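DUF655 domain-containing protein (PDB 2I5H) is of unknown function but carries an HHH-clan DUF655 domain, a relationship that would be consistent with nucleic-acid binding. Local coordinates at residues A[46-50]-A[51-55]. Numbering follows the deposited sequence.
Sequences QVVGE and RNFTL
Gly49 and Thr54 share a short, nearly straight backbone bond at the beta-hairpin turn, which links strand 44-49 to the antiparallel strand 55-60: Gly49 N donates to Thr54 O at 2.8 Å with an N-H...O angle of 166°. A second bond, from Phe53 N to Gly49 O, spans 3.0 Å but is bent to 120° and weak. CA-H...O contacts supplement these two bonds, with Val48 CA 3.3 Å from Thr54 O and Leu55 CA 3.5 Å from Val47 O, as expected where Val48 and Leu55 form a non-hydrogen-bonded antiparallel pair.

Apolar contact converges on one methyl. With Val48 CG2 anti to the backbone N, this branch lies 4.0 Å from both Leu55 CD2 and Phe53 CB, and it meets the Phe53 ring at the edge, near the ring plane. Phe53 takes up positive phi (59°), a left-handed conformation that helps turn the chain back. Its side chain touches Ile106 and Ile109 of helix 96-111 and Ile181 and Ile185 of helix 173-186.

Polar groups engage other partners. Glu50 OE1 forms a salt bridge with Arg71, while the Glu18 carboxylate of the same chain accepts from two turn amides, Arg51 N at OE1 and Asn52 N at OE2.

The chemistry thus divides the hairpin: the straight Gly49-Thr54 bond closes the turn where the strands meet at the Val48-Leu55 pair, Glu18 takes up two of its amides, and an apolar face joins the sheet to two helices.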
ATOM      1  N   GLN A  46      13.392  -2.725   2.211  1.00 12.71           N
ATOM      2  CA  GLN A  46      12.163  -2.485   2.940  1.00 11.75           C
ATOM      3  C   GLN A  46      11.097  -2.681   1.876  1.00 12.81           C
ATOM      4  O   GLN A  46      11.196  -2.134   0.774  1.00 14.37           O
ATOM      5  CB  GLN A  46      12.131  -1.078   3.538  1.00 12.15           C
ATOM      6  CG  GLN A  46      13.201  -0.875   4.594  1.00 12.98           C
ATOM      7  CD  GLN A  46      13.010   0.400   5.387  1.00 14.38           C
ATOM      8  OE1 GLN A  46      12.542   1.407   4.856  1.00 15.37           O
ATOM      9  NE2 GLN A  46      13.385   0.367   6.661  1.00 16.28           N
ATOM     10  N   VAL A  47      10.095  -3.491   2.191  1.00 13.98           N
ATOM     11  CA  VAL A  47       9.050  -3.790   1.230  1.00 13.98           C
ATOM     12  C   VAL A  47       7.653  -3.600   1.794  1.00 16.02           C
ATOM     13  O   VAL A  47       7.463  -3.507   3.008  1.00 14.93           O
ATOM     14  CB  VAL A  47       9.192  -5.245   0.717  1.00 14.38           C
ATOM     15  CG1 VAL A  47      10.584  -5.462   0.151  1.00 16.70           C
ATOM     16  CG2 VAL A  47       8.924  -6.243   1.857  1.00 13.30           C
ATOM     17  N   VAL A  48       6.675  -3.525   0.899  1.00 14.88           N
ATOM     18  CA  VAL A  48       5.287  -3.380   1.306  1.00 14.67           C
ATOM     19  C   VAL A  48       4.499  -4.530   0.678  1.00 16.47           C
ATOM     20  O   VAL A  48       4.583  -4.758  -0.531  1.00 14.70           O
ATOM     21  CB  VAL A  48       4.702  -1.990   0.885  1.00 15.46           C
ATOM     22  CG1 VAL A  48       4.805  -1.779  -0.630  1.00 17.15           C
ATOM     23  CG2 VAL A  48       3.256  -1.881   1.339  1.00 16.05           C
ATOM     24  N   GLY A  49       3.779  -5.277   1.514  1.00 15.66           N
ATOM     25  CA  GLY A  49       2.985  -6.405   1.037  1.00 18.54           C
ATOM     26  C   GLY A  49       1.870  -5.992   0.092  1.00 19.37           C
ATOM     27  O   GLY A  49       1.193  -4.992   0.326  1.00 18.75           O
ATOM     28  N   GLU A  50       1.655  -6.764  -0.974  1.00 21.19           N
ATOM     29  CA  GLU A  50       0.623  -6.409  -1.947  1.00 23.54           C
ATOM     30  C   GLU A  50      -0.815  -6.712  -1.535  1.00 24.18           C
ATOM     31  O   GLU A  50      -1.749  -6.199  -2.144  1.00 26.35           O
ATOM     32  CB  GLU A  50       0.901  -7.068  -3.309  1.00 26.21           C
ATOM     33  CG  GLU A  50       0.959  -8.585  -3.300  1.00 29.41           C
ATOM     34  CD  GLU A  50       0.858  -9.189  -4.704  1.00 30.92           C
ATOM     35  OE1 GLU A  50       1.325  -8.555  -5.672  1.00 29.91           O
ATOM     36  OE2 GLU A  50       0.322 -10.308  -4.834  1.00 30.56           O
ATOM     37  N   ARG A  51      -1.001  -7.521  -0.502  1.00 26.03           N
ATOM     38  CA  ARG A  51      -2.351  -7.868  -0.072  1.00 27.85           C
ATOM     39  C   ARG A  51      -2.900  -6.953   1.023  1.00 27.06           C
ATOM     40  O   ARG A  51      -3.977  -6.363   0.875  1.00 26.37           O
ATOM     41  CB  ARG A  51      -2.384  -9.320   0.412  1.00 31.20           C
ATOM     42  CG  ARG A  51      -3.754  -9.796   0.872  1.00 35.62           C
ATOM     43  CD  ARG A  51      -3.691 -11.231   1.376  1.00 40.55           C
ATOM     44  NE  ARG A  51      -3.285 -12.159   0.324  1.00 45.31           N
ATOM     45  CZ  ARG A  51      -4.026 -12.455  -0.740  1.00 47.27           C
ATOM     46  NH1 ARG A  51      -5.220 -11.898  -0.900  1.00 48.80           N
ATOM     47  NH2 ARG A  51      -3.571 -13.308  -1.647  1.00 49.03           N
ATOM     48  N   ASN A  52      -2.152  -6.833   2.115  1.00 24.98           N
ATOM     49  CA  ASN A  52      -2.577  -6.016   3.251  1.00 25.45           C
ATOM     50  C   ASN A  52      -1.671  -4.820   3.523  1.00 23.06           C
ATOM     51  O   ASN A  52      -1.828  -4.135   4.535  1.00 22.85           O
ATOM     52  CB  ASN A  52      -2.658  -6.899   4.496  1.00 29.22           C
ATOM     53  CG  ASN A  52      -3.573  -8.099   4.296  1.00 33.51           C
ATOM     54  OD1 ASN A  52      -3.339  -9.171   4.848  1.00 37.36           O
ATOM     55  ND2 ASN A  52      -4.624  -7.915   3.506  1.00 35.66           N
ATOM     56  N   PHE A  53      -0.721  -4.582   2.622  1.00 21.38           N
ATOM     57  CA  PHE A  53       0.208  -3.462   2.741  1.00 19.75           C
ATOM     58  C   PHE A  53       1.049  -3.484   4.009  1.00 20.15           C
ATOM     59  O   PHE A  53       1.335  -2.446   4.612  1.00 18.92           O
ATOM     60  CB  PHE A  53      -0.571  -2.155   2.615  1.00 19.93           C
ATOM     61  CG  PHE A  53      -1.349  -2.066   1.339  1.00 21.45           C
ATOM     62  CD1 PHE A  53      -0.720  -1.716   0.146  1.00 22.43           C
ATOM     63  CD2 PHE A  53      -2.694  -2.424   1.309  1.00 21.24           C
ATOM     64  CE1 PHE A  53      -1.420  -1.729  -1.061  1.00 23.53           C
ATOM     65  CE2 PHE A  53      -3.404  -2.442   0.108  1.00 23.73           C
ATOM     66  CZ  PHE A  53      -2.763  -2.094  -1.080  1.00 23.94           C
ATOM     67  N   THR A  54       1.463  -4.687   4.387  1.00 19.30           N
ATOM     68  CA  THR A  54       2.300  -4.886   5.562  1.00 19.84           C
ATOM     69  C   THR A  54       3.700  -4.372   5.236  1.00 17.57           C
ATOM     70  O   THR A  54       4.225  -4.656   4.162  1.00 17.70           O
ATOM     71  CB  THR A  54       2.397  -6.382   5.906  1.00 21.84           C
ATOM     72  OG1 THR A  54       1.076  -6.921   6.032  1.00 24.39           O
ATOM     73  CG2 THR A  54       3.159  -6.585   7.213  1.00 19.92           C
ATOM     74  N   LEU A  55       4.293  -3.605   6.145  1.00 13.96           N
ATOM     75  CA  LEU A  55       5.645  -3.092   5.929  1.00 13.94           C
ATOM     76  C   LEU A  55       6.629  -4.074   6.545  1.00 14.09           C
ATOM     77  O   LEU A  55       6.519  -4.423   7.728  1.00 13.38           O
ATOM     78  CB  LEU A  55       5.829  -1.722   6.585  1.00 12.55           C
ATOM     79  CG  LEU A  55       4.893  -0.600   6.128  1.00 15.11           C
ATOM     80  CD1 LEU A  55       5.277   0.686   6.867  1.00 15.30           C
ATOM     81  CD2 LEU A  55       5.002  -0.390   4.627  1.00 17.19           C
TER